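Side-chain contacts in methyltransferase domain-containing protein (PDB 1VE3), which binds S-adenosylmethionine and probably acts as a methyltransferase with a Rossmann-like fold, although its biological role is unknown: residues 144-149 and 172-177; 194-199 and 218-223; 5-10 and 113-118; 136-141 and 205-210. All blocks are in the same frame, centred on the assembly; numbering follows the deposited sequence.

Contact 1 of 4, residues 144-149 and 172-177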
# COMPACT_ATOMS: atom_id res chain seq x y z
N ASP A 144 -3.26 -19.24 5.44
CA ASP A 144 -3.93 -20.43 5.94
C ASP A 144 -5.38 -20.00 6.14
O ASP A 144 -5.77 -19.58 7.24
CB ASP A 144 -3.31 -20.88 7.26
CG ASP A 144 -3.88 -22.20 7.76
OD1 ASP A 144 -5.11 -22.37 7.70
OD2 ASP A 144 -3.10 -23.05 8.23
N LEU A 145 -6.16 -20.08 5.07
CA LEU A 145 -7.49 -19.56 5.32
C LEU A 145 -8.32 -20.55 6.13
O LEU A 145 -9.31 -20.20 6.77
CB LEU A 145 -8.16 -19.30 3.97
CG LEU A 145 -9.46 -18.50 4.10
CD1 LEU A 145 -9.75 -18.10 5.54
CD2 LEU A 145 -9.44 -17.21 3.29
N ARG A 146 -7.89 -21.80 6.30
CA ARG A 146 -8.57 -22.70 7.22
C ARG A 146 -8.49 -22.22 8.67
O ARG A 146 -9.46 -22.32 9.41
CB ARG A 146 -8.00 -24.11 7.09
CG ARG A 146 -8.74 -25.16 7.90
CD ARG A 146 -8.54 -26.53 7.29
NE ARG A 146 -8.99 -26.55 5.90
CZ ARG A 146 -8.79 -27.56 5.06
NH1 ARG A 146 -8.13 -28.64 5.47
NH2 ARG A 146 -9.23 -27.49 3.81
N GLU A 147 -7.33 -21.71 9.06
CA GLU A 147 -7.15 -21.22 10.42
C GLU A 147 -7.81 -19.85 10.60
O GLU A 147 -8.31 -19.52 11.68
CB GLU A 147 -5.66 -21.11 10.75
CG GLU A 147 -4.93 -22.43 10.86
CD GLU A 147 -5.53 -23.35 11.91
OE1 GLU A 147 -6.52 -24.04 11.61
OE2 GLU A 147 -5.01 -23.36 13.06
N LEU A 148 -7.82 -19.06 9.53
CA LEU A 148 -8.42 -17.73 9.55
C LEU A 148 -9.95 -17.77 9.51
O LEU A 148 -10.61 -16.86 10.01
CB LEU A 148 -7.90 -16.92 8.36
CG LEU A 148 -8.47 -15.53 8.12
CD1 LEU A 148 -8.11 -14.61 9.27
CD2 LEU A 148 -7.93 -14.98 6.80
N LEU A 149 -10.49 -18.83 8.92
CA LEU A 149 -11.94 -19.00 8.77
C LEU A 149 -12.72 -18.58 10.03
O LEU A 149 -13.61 -17.74 10.00
CB LEU A 149 -12.22 -20.47 8.45
CG LEU A 149 -12.62 -20.68 6.98
CD1 LEU A 149 -13.68 -21.77 6.82
CD2 LEU A 149 -13.20 -19.42 6.34
N GLU A 172 -16.43 -30.14 3.80
CA GLU A 172 -16.74 -31.44 3.23
C GLU A 172 -16.44 -31.27 1.74
O GLU A 172 -16.73 -32.15 0.92
CB GLU A 172 -18.23 -31.76 3.41
CG GLU A 172 -18.74 -31.54 4.85
CD GLU A 172 -18.76 -30.08 5.28
OE1 GLU A 172 -19.53 -29.29 4.69
OE2 GLU A 172 -18.00 -29.71 6.20
N GLU A 173 -15.83 -30.13 1.42
CA GLU A 173 -15.49 -29.77 0.05
C GLU A 173 -14.23 -28.90 0.03
O GLU A 173 -13.60 -28.72 -1.02
CB GLU A 173 -16.65 -29.00 -0.58
CG GLU A 173 -16.61 -28.87 -2.09
CD GLU A 173 -17.89 -28.27 -2.65
OE1 GLU A 173 -18.13 -27.05 -2.45
OE2 GLU A 173 -18.67 -29.01 -3.29
N ARG A 174 -13.87 -28.37 1.20
CA ARG A 174 -12.69 -27.52 1.32
C ARG A 174 -12.88 -26.20 0.58
O ARG A 174 -11.97 -25.71 -0.09
CB ARG A 174 -11.46 -28.25 0.76
CG ARG A 174 -11.21 -29.62 1.36
CD ARG A 174 -10.05 -30.30 0.65
NE ARG A 174 -8.82 -29.53 0.80
CZ ARG A 174 -7.96 -29.66 1.81
NH1 ARG A 174 -8.19 -30.54 2.77
NH2 ARG A 174 -6.88 -28.90 1.85
N THR A 175 -14.08 -25.62 0.68
CA THR A 175 -14.37 -24.35 0.02
C THR A 175 -15.20 -23.49 0.95
O THR A 175 -15.70 -23.96 1.97
CB THR A 175 -15.18 -24.53 -1.28
OG1 THR A 175 -16.49 -25.01 -0.97
CG2 THR A 175 -14.48 -25.52 -2.23
N VAL A 176 -15.36 -22.22 0.60
CA VAL A 176 -16.14 -21.31 1.41
C VAL A 176 -16.70 -20.17 0.57
O VAL A 176 -16.05 -19.69 -0.36
CB VAL A 176 -15.28 -20.71 2.56
CG1 VAL A 176 -14.18 -19.84 1.98
CG2 VAL A 176 -16.16 -19.90 3.50
N VAL A 177 -17.91 -19.75 0.91
CA VAL A 177 -18.58 -18.66 0.23
C VAL A 177 -18.59 -17.46 1.15
O VAL A 177 -19.06 -17.54 2.28
CB VAL A 177 -20.05 -19.02 -0.10
CG1 VAL A 177 -20.71 -17.85 -0.82
CG2 VAL A 177 -20.10 -20.27 -0.96
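The guanidinium of R174 takes NH2 of R146 on one face, 3.2 Å above the plane and over its centre, while R146 presents the edge of its own guanidinium to that face. With the two planes 73° apart, the groups meet edge to face rather than stacked flat. The pair ties the short helix 145-148, which follows strand 136-143 of the Rossmann-like sheet, to a small antiparallel three-stranded sheet, where R174 sits in the turn leading into strand 175-179. Positive phi (67°) at R174 suits that turn. Two like charges lie close, with NH1 of R146 only 3.3 Å from NH1 of R174, and W194, in a cation-pi contact with R174, probably helps to offset the cost. Arginine suits R174 because its flat cation can lie against the W194 ring, while the long chain of R146 spans the gap to R174. R146 does so with CG anti to the backbone N (chi1 -174°) and a bend further out, at the CG-CD bond.

Deeper in, L149 and V176 provide the apolar half, their side chains sliding past each other in opposite directions until CD2 of L149 lies 4.1 Å from CG2 of V176. A branched valine suits a strand, and leucine, flexible and longer, reaches across to it; P169 and V167 of strand 166-170 extend this small greasy patch.

D144, the N-cap of the helix, fixes its start: OD2 accepts K196 N from outside the two segments, while E147 N donates to D144 OD1 over 2.7 Å, reaching that oxygen from above the carboxylate plane.

Contact 2 of 4, residues 194-199 and 218-223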
# COMPACT_ATOMS: atom_id res chain seq x y z
N TRP A 194 -7.45 -23.50 2.02
CA TRP A 194 -6.22 -24.24 2.29
C TRP A 194 -5.66 -23.97 3.68
O TRP A 194 -5.76 -22.87 4.21
CB TRP A 194 -5.14 -23.89 1.26
CG TRP A 194 -5.39 -24.44 -0.09
CD1 TRP A 194 -5.99 -23.80 -1.15
CD2 TRP A 194 -5.05 -25.75 -0.55
NE1 TRP A 194 -6.03 -24.64 -2.24
CE2 TRP A 194 -5.46 -25.84 -1.90
CE3 TRP A 194 -4.43 -26.86 0.04
CZ2 TRP A 194 -5.28 -27.00 -2.67
CZ3 TRP A 194 -4.24 -28.02 -0.71
CH2 TRP A 194 -4.67 -28.08 -2.06
N GLY A 195 -5.07 -25.01 4.27
CA GLY A 195 -4.45 -24.89 5.57
C GLY A 195 -2.98 -25.16 5.33
O GLY A 195 -2.64 -25.88 4.38
N LYS A 196 -2.10 -24.60 6.15
CA LYS A 196 -0.67 -24.81 6.00
C LYS A 196 -0.32 -26.30 5.86
O LYS A 196 0.57 -26.66 5.09
CB LYS A 196 0.08 -24.20 7.19
CG LYS A 196 1.59 -24.19 7.03
CD LYS A 196 2.26 -23.55 8.25
CE LYS A 196 3.78 -23.47 8.10
NZ LYS A 196 4.42 -24.82 8.01
N THR A 197 -1.02 -27.16 6.60
CA THR A 197 -0.74 -28.60 6.54
C THR A 197 -1.11 -29.23 5.20
O THR A 197 -0.44 -30.17 4.75
CB THR A 197 -1.51 -29.38 7.65
OG1 THR A 197 -1.05 -28.96 8.94
CG2 THR A 197 -1.27 -30.88 7.51
N GLY A 198 -2.15 -28.72 4.55
CA GLY A 198 -2.55 -29.27 3.27
C GLY A 198 -1.61 -28.83 2.16
O GLY A 198 -1.25 -29.62 1.28
N VAL A 199 -1.23 -27.56 2.19
CA VAL A 199 -0.33 -27.01 1.19
C VAL A 199 1.01 -27.74 1.22
O VAL A 199 1.50 -28.22 0.20
CB VAL A 199 -0.09 -25.50 1.42
CG1 VAL A 199 0.96 -24.98 0.43
CG2 VAL A 199 -1.41 -24.74 1.26
N TYR A 218 -1.53 -15.49 10.30
CA TYR A 218 -1.62 -16.81 9.69
C TYR A 218 -1.17 -16.92 8.24
O TYR A 218 -1.72 -17.72 7.48
CB TYR A 218 -3.05 -17.34 9.84
CG TYR A 218 -3.22 -18.24 11.04
CD1 TYR A 218 -4.40 -18.24 11.79
CD2 TYR A 218 -2.20 -19.11 11.44
CE1 TYR A 218 -4.56 -19.08 12.89
CE2 TYR A 218 -2.35 -19.96 12.54
CZ TYR A 218 -3.53 -19.94 13.26
OH TYR A 218 -3.69 -20.77 14.34
N SER A 219 -0.17 -16.15 7.86
CA SER A 219 0.35 -16.20 6.50
C SER A 219 1.79 -16.70 6.51
O SER A 219 2.51 -16.53 7.49
CB SER A 219 0.26 -14.83 5.84
OG SER A 219 -1.09 -14.49 5.61
N TYR A 220 2.20 -17.33 5.41
CA TYR A 220 3.54 -17.89 5.31
C TYR A 220 4.26 -17.67 4.00
O TYR A 220 3.66 -17.75 2.93
CB TYR A 220 3.49 -19.40 5.56
CG TYR A 220 2.90 -19.77 6.88
CD1 TYR A 220 3.69 -19.85 8.02
CD2 TYR A 220 1.54 -19.99 7.00
CE1 TYR A 220 3.13 -20.13 9.26
CE2 TYR A 220 0.97 -20.27 8.22
CZ TYR A 220 1.77 -20.34 9.35
OH TYR A 220 1.18 -20.60 10.56
N LEU A 221 5.56 -17.40 4.10
CA LEU A 221 6.40 -17.24 2.93
C LEU A 221 7.28 -18.48 3.01
O LEU A 221 8.02 -18.64 3.98
CB LEU A 221 7.28 -16.00 3.02
CG LEU A 221 8.24 -15.90 1.83
CD1 LEU A 221 7.48 -15.41 0.61
CD2 LEU A 221 9.38 -14.97 2.16
N THR A 222 7.19 -19.35 2.02
CA THR A 222 7.99 -20.58 2.03
C THR A 222 8.96 -20.67 0.86
O THR A 222 8.63 -20.31 -0.26
CB THR A 222 7.09 -21.83 1.99
OG1 THR A 222 6.18 -21.79 3.10
CG2 THR A 222 7.94 -23.08 2.09
N VAL A 223 10.18 -21.14 1.14
CA VAL A 223 11.19 -21.29 0.11
C VAL A 223 11.42 -22.78 -0.14
O VAL A 223 11.81 -23.51 0.77
CB VAL A 223 12.51 -20.60 0.52
CG1 VAL A 223 13.55 -20.76 -0.58
CG2 VAL A 223 12.26 -19.11 0.77
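Y220, on strand 219-226 of the Rossmann-like methyltransferase sheet, receives the aliphatic chain of K196 over one face of its ring, and so joins the first turn of helix 196-203 to the antiparallel strand inserted into that sheet. The segment opens with the poorly ordered Y218; S219 points elsewhere, its OG hydrogen-bonded to T143 OG1 of the adjoining strand 136-143.

At Y220 the contact proper begins. CD of K196 stands 3.5 Å from the ring centroid, only 15° off the normal, a CH-pi interaction. CE lies over the far side of the same face, 3.6 Å from Y220 CD1, so two methylenes rest on the ring while the two side chains cross at about a right angle. The lysine reaches this far because CG is anti to its backbone N (chi1 -172°) and the chain stays extended until its last torsion. There it turns, leaving NZ 5.2 Å from the centroid, at most a weak cation-pi attraction. The ammonium's stronger partners are E200 and E212. Tyrosine suits the strand by giving the lysine methylenes a broad flat face, and lysine by offering it a greasy shaft and a charge to acids beyond. Were Y220 an alanine, the lysine methylenes would probably lose the surface they lie on, and the chain would be less fixed on its way to its two acids.

L221 turns to the opposite side, onto I139. T222 returns to the lysine's side, where its OG1 is hydrogen-bonded to OE2 of E212, the same carboxylate whose OE1 pairs with K196 NZ.

Contact 3 of 4, residues 5-10 and 113-118. With SAM (S-adenosylmethionine), chain C.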
# COMPACT_ATOMS: atom_id res chain seq x y z
N GLU A 5 -15.92 -9.91 -10.37
CA GLU A 5 -16.41 -8.81 -9.53
C GLU A 5 -15.51 -8.55 -8.33
O GLU A 5 -15.21 -7.40 -7.99
CB GLU A 5 -17.83 -9.10 -9.06
CG GLU A 5 -18.36 -8.10 -8.05
CD GLU A 5 -19.86 -7.90 -8.17
OE1 GLU A 5 -20.59 -8.91 -8.24
OE2 GLU A 5 -20.30 -6.72 -8.19
N TYR A 6 -15.08 -9.61 -7.68
CA TYR A 6 -14.21 -9.50 -6.53
C TYR A 6 -12.97 -8.68 -6.84
O TYR A 6 -12.54 -7.87 -6.02
CB TYR A 6 -13.79 -10.91 -6.09
CG TYR A 6 -12.77 -10.97 -4.99
CD1 TYR A 6 -13.10 -10.65 -3.68
CD2 TYR A 6 -11.47 -11.41 -5.26
CE1 TYR A 6 -12.17 -10.78 -2.65
CE2 TYR A 6 -10.53 -11.53 -4.24
CZ TYR A 6 -10.89 -11.23 -2.94
OH TYR A 6 -9.98 -11.43 -1.92
N TYR A 7 -12.39 -8.91 -8.01
CA TYR A 7 -11.19 -8.19 -8.41
C TYR A 7 -11.48 -6.78 -8.91
O TYR A 7 -10.68 -5.87 -8.69
CB TYR A 7 -10.41 -8.99 -9.46
CG TYR A 7 -9.74 -10.22 -8.90
CD1 TYR A 7 -8.84 -10.12 -7.83
CD2 TYR A 7 -10.01 -11.49 -9.40
CE1 TYR A 7 -8.23 -11.25 -7.29
CE2 TYR A 7 -9.40 -12.63 -8.87
CZ TYR A 7 -8.51 -12.50 -7.81
OH TYR A 7 -7.92 -13.61 -7.26
N ARG A 8 -12.63 -6.59 -9.55
CA ARG A 8 -13.01 -5.27 -10.05
C ARG A 8 -13.28 -4.32 -8.88
O ARG A 8 -12.91 -3.15 -8.91
CB ARG A 8 -14.26 -5.37 -10.93
CG ARG A 8 -14.79 -4.03 -11.42
CD ARG A 8 -15.92 -4.18 -12.44
NE ARG A 8 -17.05 -4.95 -11.91
CZ ARG A 8 -17.82 -4.56 -10.90
NH1 ARG A 8 -17.58 -3.41 -10.28
NH2 ARG A 8 -18.81 -5.34 -10.48
N VAL A 9 -13.91 -4.86 -7.84
CA VAL A 9 -14.25 -4.09 -6.65
C VAL A 9 -13.07 -3.70 -5.76
O VAL A 9 -13.00 -2.56 -5.29
CB VAL A 9 -15.29 -4.85 -5.79
CG1 VAL A 9 -15.33 -4.29 -4.38
CG2 VAL A 9 -16.66 -4.74 -6.44
N PHE A 10 -12.15 -4.63 -5.50
CA PHE A 10 -11.00 -4.33 -4.65
C PHE A 10 -9.72 -4.06 -5.44
O PHE A 10 -9.45 -4.70 -6.45
CB PHE A 10 -10.76 -5.47 -3.66
CG PHE A 10 -11.95 -5.81 -2.82
CD1 PHE A 10 -12.83 -6.82 -3.21
CD2 PHE A 10 -12.23 -5.09 -1.67
CE1 PHE A 10 -13.96 -7.11 -2.46
CE2 PHE A 10 -13.36 -5.37 -0.90
CZ PHE A 10 -14.23 -6.38 -1.30
N ILE A 113 -3.51 -19.36 -4.20
CA ILE A 113 -4.06 -20.69 -3.98
C ILE A 113 -5.58 -20.80 -3.86
O ILE A 113 -6.12 -21.88 -4.12
CB ILE A 113 -3.42 -21.38 -2.74
CG1 ILE A 113 -3.66 -20.55 -1.49
CG2 ILE A 113 -1.94 -21.62 -2.98
CD1 ILE A 113 -3.20 -21.25 -0.21
N VAL A 114 -6.27 -19.72 -3.50
CA VAL A 114 -7.73 -19.81 -3.39
C VAL A 114 -8.34 -20.21 -4.72
O VAL A 114 -9.48 -20.65 -4.77
CB VAL A 114 -8.40 -18.46 -2.93
CG1 VAL A 114 -7.95 -18.11 -1.52
CG2 VAL A 114 -8.07 -17.32 -3.90
N HIS A 115 -7.56 -20.07 -5.79
CA HIS A 115 -8.02 -20.40 -7.13
C HIS A 115 -7.84 -21.87 -7.51
O HIS A 115 -8.33 -22.30 -8.55
CB HIS A 115 -7.27 -19.56 -8.17
CG HIS A 115 -7.77 -18.15 -8.30
ND1 HIS A 115 -8.86 -17.82 -9.07
CD2 HIS A 115 -7.33 -17.00 -7.75
CE1 HIS A 115 -9.08 -16.52 -8.99
NE2 HIS A 115 -8.17 -16.00 -8.19
N PHE A 116 -7.16 -22.63 -6.67
CA PHE A 116 -6.92 -24.02 -7.01
C PHE A 116 -7.45 -25.07 -6.03
O PHE A 116 -7.22 -24.98 -4.82
CB PHE A 116 -5.41 -24.24 -7.18
CG PHE A 116 -4.76 -23.31 -8.19
CD1 PHE A 116 -4.52 -23.73 -9.50
CD2 PHE A 116 -4.41 -22.01 -7.82
CE1 PHE A 116 -3.93 -22.86 -10.43
CE2 PHE A 116 -3.82 -21.14 -8.75
CZ PHE A 116 -3.58 -21.57 -10.05
N GLU A 117 -8.17 -26.05 -6.55
CA GLU A 117 -8.64 -27.13 -5.70
C GLU A 117 -7.43 -28.08 -5.61
O GLU A 117 -6.45 -27.91 -6.34
CB GLU A 117 -9.86 -27.83 -6.32
CG GLU A 117 -9.60 -28.62 -7.58
CD GLU A 117 -10.87 -29.29 -8.09
OE1 GLU A 117 -11.66 -29.79 -7.26
OE2 GLU A 117 -11.07 -29.35 -9.32
N PRO A 118 -7.46 -29.07 -4.70
CA PRO A 118 -6.33 -30.00 -4.55
C PRO A 118 -5.69 -30.57 -5.82
O PRO A 118 -4.47 -30.46 -6.00
CB PRO A 118 -6.90 -31.08 -3.63
CG PRO A 118 -7.80 -30.27 -2.72
CD PRO A 118 -8.52 -29.36 -3.72
N SAM C . 0.45 -12.93 -7.81
CA SAM C . -0.63 -11.89 -7.88
C SAM C . -0.31 -10.76 -6.90
O SAM C . -0.56 -9.60 -7.25
OXT SAM C . 0.18 -11.12 -5.79
CB SAM C . -1.92 -12.54 -7.49
CG SAM C . -3.09 -11.88 -8.04
SD SAM C . -4.69 -12.65 -7.56
CE SAM C . -4.78 -12.55 -5.89
C5' SAM C . -4.58 -14.34 -8.18
C4' SAM C . -4.37 -14.54 -9.77
O4' SAM C . -4.30 -15.98 -10.07
C3' SAM C . -5.55 -14.08 -10.61
O3' SAM C . -4.87 -12.91 -11.29
C2' SAM C . -5.84 -15.07 -11.68
O2' SAM C . -6.12 -14.73 -13.01
C1' SAM C . -4.65 -16.07 -11.43
N9 SAM C . -4.99 -17.46 -11.78
C8 SAM C . -6.06 -18.29 -11.42
N7 SAM C . -6.00 -19.48 -11.96
C5 SAM C . -4.87 -19.46 -12.71
C6 SAM C . -4.20 -20.44 -13.57
N6 SAM C . -4.68 -21.68 -13.77
N1 SAM C . -3.00 -20.08 -14.22
C2 SAM C . -2.47 -18.82 -14.05
N3 SAM C . -3.02 -17.84 -13.27
C4 SAM C . -4.22 -18.21 -12.62
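Y7 reaches from helix 4-9 to H115 in the loop after strand 104-110, and their polar ends meet in a short hydrogen bond. Before it in the helix, E5 turns outward and forms a salt bridge with R8, keeping both charges on the outer side. Y6 lays its CD2 over the centre of one face of the Y7 ring, 3.8 Å above the plane, and its own ring meets F191 edge to face, so the tyrosine that follows is braced from within its helix.

Y7 carries the contact. Its OH lies 2.6 Å from H115 NE2, and either atom could be the donor. The two rings come from opposite directions and meet edge against edge without overlapping, their planes only 12° apart, so the hydroxyl lies at the edge of the imidazole, close to its plane. The same oxygen stands 3.4 Å from SD of SAM, where its partial negative charge would probably help to stabilise the sulfonium. Tyrosine suits this position because it is long enough to bring one oxygen to both the histidine and the sulfur. H115, held by that bond, puts one face against the ligand: SAM C8 lies 3.5 Å above the imidazole, offset toward its rim. F116 continues the wall, its CE1 3.6 Å from SAM N6 at the adenine.

An N-terminal helix lends one side chain to a loop that lines the cofactor, while R24, D67, D93 and A94 bind SAM elsewhere; together they form part of the S-adenosylmethionine pocket of a class I, Rossmann-like methyltransferase.

Contact 4 of 4, residues 136-141 and 205-210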
# COMPACT_ATOMS: atom_id res chain seq x y z
N GLY A 136 17.38 -24.10 -8.77
CA GLY A 136 16.43 -23.01 -8.60
C GLY A 136 15.65 -23.02 -7.31
O GLY A 136 15.81 -23.92 -6.48
N LYS A 137 14.80 -22.01 -7.13
CA LYS A 137 13.99 -21.91 -5.93
C LYS A 137 12.53 -21.55 -6.19
O LYS A 137 12.23 -20.67 -6.99
CB LYS A 137 14.62 -20.89 -4.97
CG LYS A 137 15.96 -21.37 -4.43
CD LYS A 137 16.89 -20.25 -4.03
CE LYS A 137 16.67 -19.81 -2.60
NZ LYS A 137 17.75 -18.87 -2.17
N PHE A 138 11.63 -22.27 -5.53
CA PHE A 138 10.19 -22.03 -5.64
C PHE A 138 9.83 -21.24 -4.38
O PHE A 138 10.02 -21.73 -3.28
CB PHE A 138 9.42 -23.36 -5.62
CG PHE A 138 7.92 -23.21 -5.65
CD1 PHE A 138 7.11 -24.10 -4.95
CD2 PHE A 138 7.31 -22.19 -6.38
CE1 PHE A 138 5.71 -23.99 -4.98
CE2 PHE A 138 5.92 -22.07 -6.42
CZ PHE A 138 5.12 -22.97 -5.72
N ILE A 139 9.32 -20.03 -4.55
CA ILE A 139 8.96 -19.20 -3.41
C ILE A 139 7.48 -18.82 -3.43
O ILE A 139 7.05 -18.07 -4.31
CB ILE A 139 9.81 -17.91 -3.38
CG1 ILE A 139 11.28 -18.27 -3.19
CG2 ILE A 139 9.33 -16.99 -2.26
CD1 ILE A 139 12.22 -17.08 -3.28
N MSE A 140 6.71 -19.33 -2.48
CA MSE A 140 5.29 -18.99 -2.45
C MSE A 140 4.82 -18.37 -1.13
O MSE A 140 5.38 -18.62 -0.06
CB MSE A 140 4.42 -20.20 -2.85
CG MSE A 140 4.02 -21.20 -1.76
SE MSE A 140 2.56 -22.42 -2.36
CE MSE A 140 1.07 -21.47 -1.61
N TYR A 141 3.81 -17.53 -1.24
CA TYR A 141 3.24 -16.86 -0.09
C TYR A 141 1.76 -17.18 -0.13
O TYR A 141 1.10 -17.00 -1.16
CB TYR A 141 3.45 -15.35 -0.17
CG TYR A 141 2.67 -14.59 0.89
CD1 TYR A 141 3.11 -14.54 2.21
CD2 TYR A 141 1.49 -13.94 0.56
CE1 TYR A 141 2.38 -13.86 3.18
CE2 TYR A 141 0.75 -13.25 1.52
CZ TYR A 141 1.20 -13.22 2.82
OH TYR A 141 0.44 -12.55 3.77
N LEU A 205 5.66 -33.65 -2.12
CA LEU A 205 5.75 -34.60 -3.22
C LEU A 205 6.75 -34.13 -4.27
O LEU A 205 7.28 -34.93 -5.04
CB LEU A 205 4.39 -34.81 -3.90
CG LEU A 205 3.15 -35.15 -3.06
CD1 LEU A 205 2.00 -35.53 -4.00
CD2 LEU A 205 3.46 -36.30 -2.11
N TYR A 206 7.01 -32.83 -4.29
CA TYR A 206 7.90 -32.26 -5.30
C TYR A 206 9.07 -31.44 -4.78
O TYR A 206 10.04 -31.24 -5.50
CB TYR A 206 7.08 -31.38 -6.25
CG TYR A 206 5.84 -32.07 -6.78
CD1 TYR A 206 5.95 -33.12 -7.69
CD2 TYR A 206 4.57 -31.72 -6.32
CE1 TYR A 206 4.82 -33.81 -8.13
CE2 TYR A 206 3.44 -32.41 -6.75
CZ TYR A 206 3.57 -33.45 -7.65
OH TYR A 206 2.46 -34.15 -8.06
N PHE A 207 8.99 -30.95 -3.55
CA PHE A 207 10.08 -30.12 -3.03
C PHE A 207 10.50 -30.42 -1.60
O PHE A 207 9.80 -31.10 -0.86
CB PHE A 207 9.70 -28.64 -3.05
CG PHE A 207 8.95 -28.19 -4.27
CD1 PHE A 207 7.56 -28.24 -4.31
CD2 PHE A 207 9.64 -27.65 -5.36
CE1 PHE A 207 6.86 -27.76 -5.42
CE2 PHE A 207 8.95 -27.17 -6.46
CZ PHE A 207 7.57 -27.22 -6.50
N THR A 208 11.67 -29.89 -1.24
CA THR A 208 12.19 -29.98 0.11
C THR A 208 12.19 -28.50 0.51
O THR A 208 12.47 -27.64 -0.33
CB THR A 208 13.62 -30.54 0.14
OG1 THR A 208 14.49 -29.72 -0.67
CG2 THR A 208 13.63 -31.94 -0.43
N LYS A 209 11.86 -28.18 1.75
CA LYS A 209 11.85 -26.77 2.10
C LYS A 209 13.17 -26.21 2.59
O LYS A 209 13.84 -26.78 3.48
CB LYS A 209 10.74 -26.45 3.12
CG LYS A 209 10.90 -27.06 4.47
CD LYS A 209 10.05 -26.31 5.50
CE LYS A 209 8.58 -26.28 5.10
NZ LYS A 209 7.72 -25.69 6.18
N GLU A 210 13.55 -25.10 1.98
CA GLU A 210 14.78 -24.38 2.30
C GLU A 210 14.56 -23.51 3.54
O GLU A 210 15.35 -23.56 4.48
CB GLU A 210 15.19 -23.49 1.11
CG GLU A 210 16.54 -22.79 1.28
CD GLU A 210 16.91 -21.94 0.07
OE1 GLU A 210 16.78 -22.43 -1.06
OE2 GLU A 210 17.36 -20.78 0.25
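F138 and F207 form the tight, buried part of this contact, while K137 and E210 form its looser, more exposed side. The two phenyl rings make an offset stack, centroids 4.9 Å apart and planes 29° from parallel. CD1 of F138 lies 3.5 Å above one face of the F207 ring, toward its rim, and CB of Y206 lies on the opposite face, so F207 is sandwiched. Having CG anti to the backbone N (chi1 177°) swings the F138 ring out toward F207. V107 and F109 of strand 104-110 and V128 of helix 118-131 also touch F138; large flat rings suit this layer between sheet and helix.

The strands that carry these residues, 136-143 and 207-215, are not neighbours. Strand 219-226 runs antiparallel between them, giving the order 3-2-1-4-5-7-6 that marks class I methyltransferases, and the contact reaches over that strand. Because side chains alternate along a strand, K137 leaves the sheet on the other face from F138.

There the lysine and E210 cross at about a right angle. K137 NZ gives a weak hydrogen bond to E210 OE2 at 3.1 Å, within a salt bridge. Each end has a further partner: NZ donates to the backbone O of Y35, and E210 OE1 accepts from N225 ND2. A long flexible amine suits a place where it must serve both a carbonyl and a carboxylate. A methionine in place of K137 would probably leave E210 without its opposite charge and the Y35 carbonyl without this donor. The lysine's CE also packs against the carboxylate, 3.4 Å from E210 CD.

Contact 3 alone touches SAM. W194 of contact 2 bridges to the cofactor loop: NE1 lies 2.9 Å from the backbone O of F116, a probable hydrogen bond. Contact 1 also touches contact 3 directly, R174 NE lying 3.7 Å from P118 CG. Contacts 1 and 2, centres 13 Å apart, join where D144 N is probably hydrogen-bonded to Y218 O (3.0 Å). Contacts 2 and 4 share the seven-stranded sheet, where strand 219-226 pairs on both sides, T222 N 2.9 Å from M140 O and V223 O 2.7 Å from E210 N. Contact 4 does not line the pocket, the F138 side chain being about 11 Å from SAM, yet selenomethionine M140 packs against I113 of contact 3.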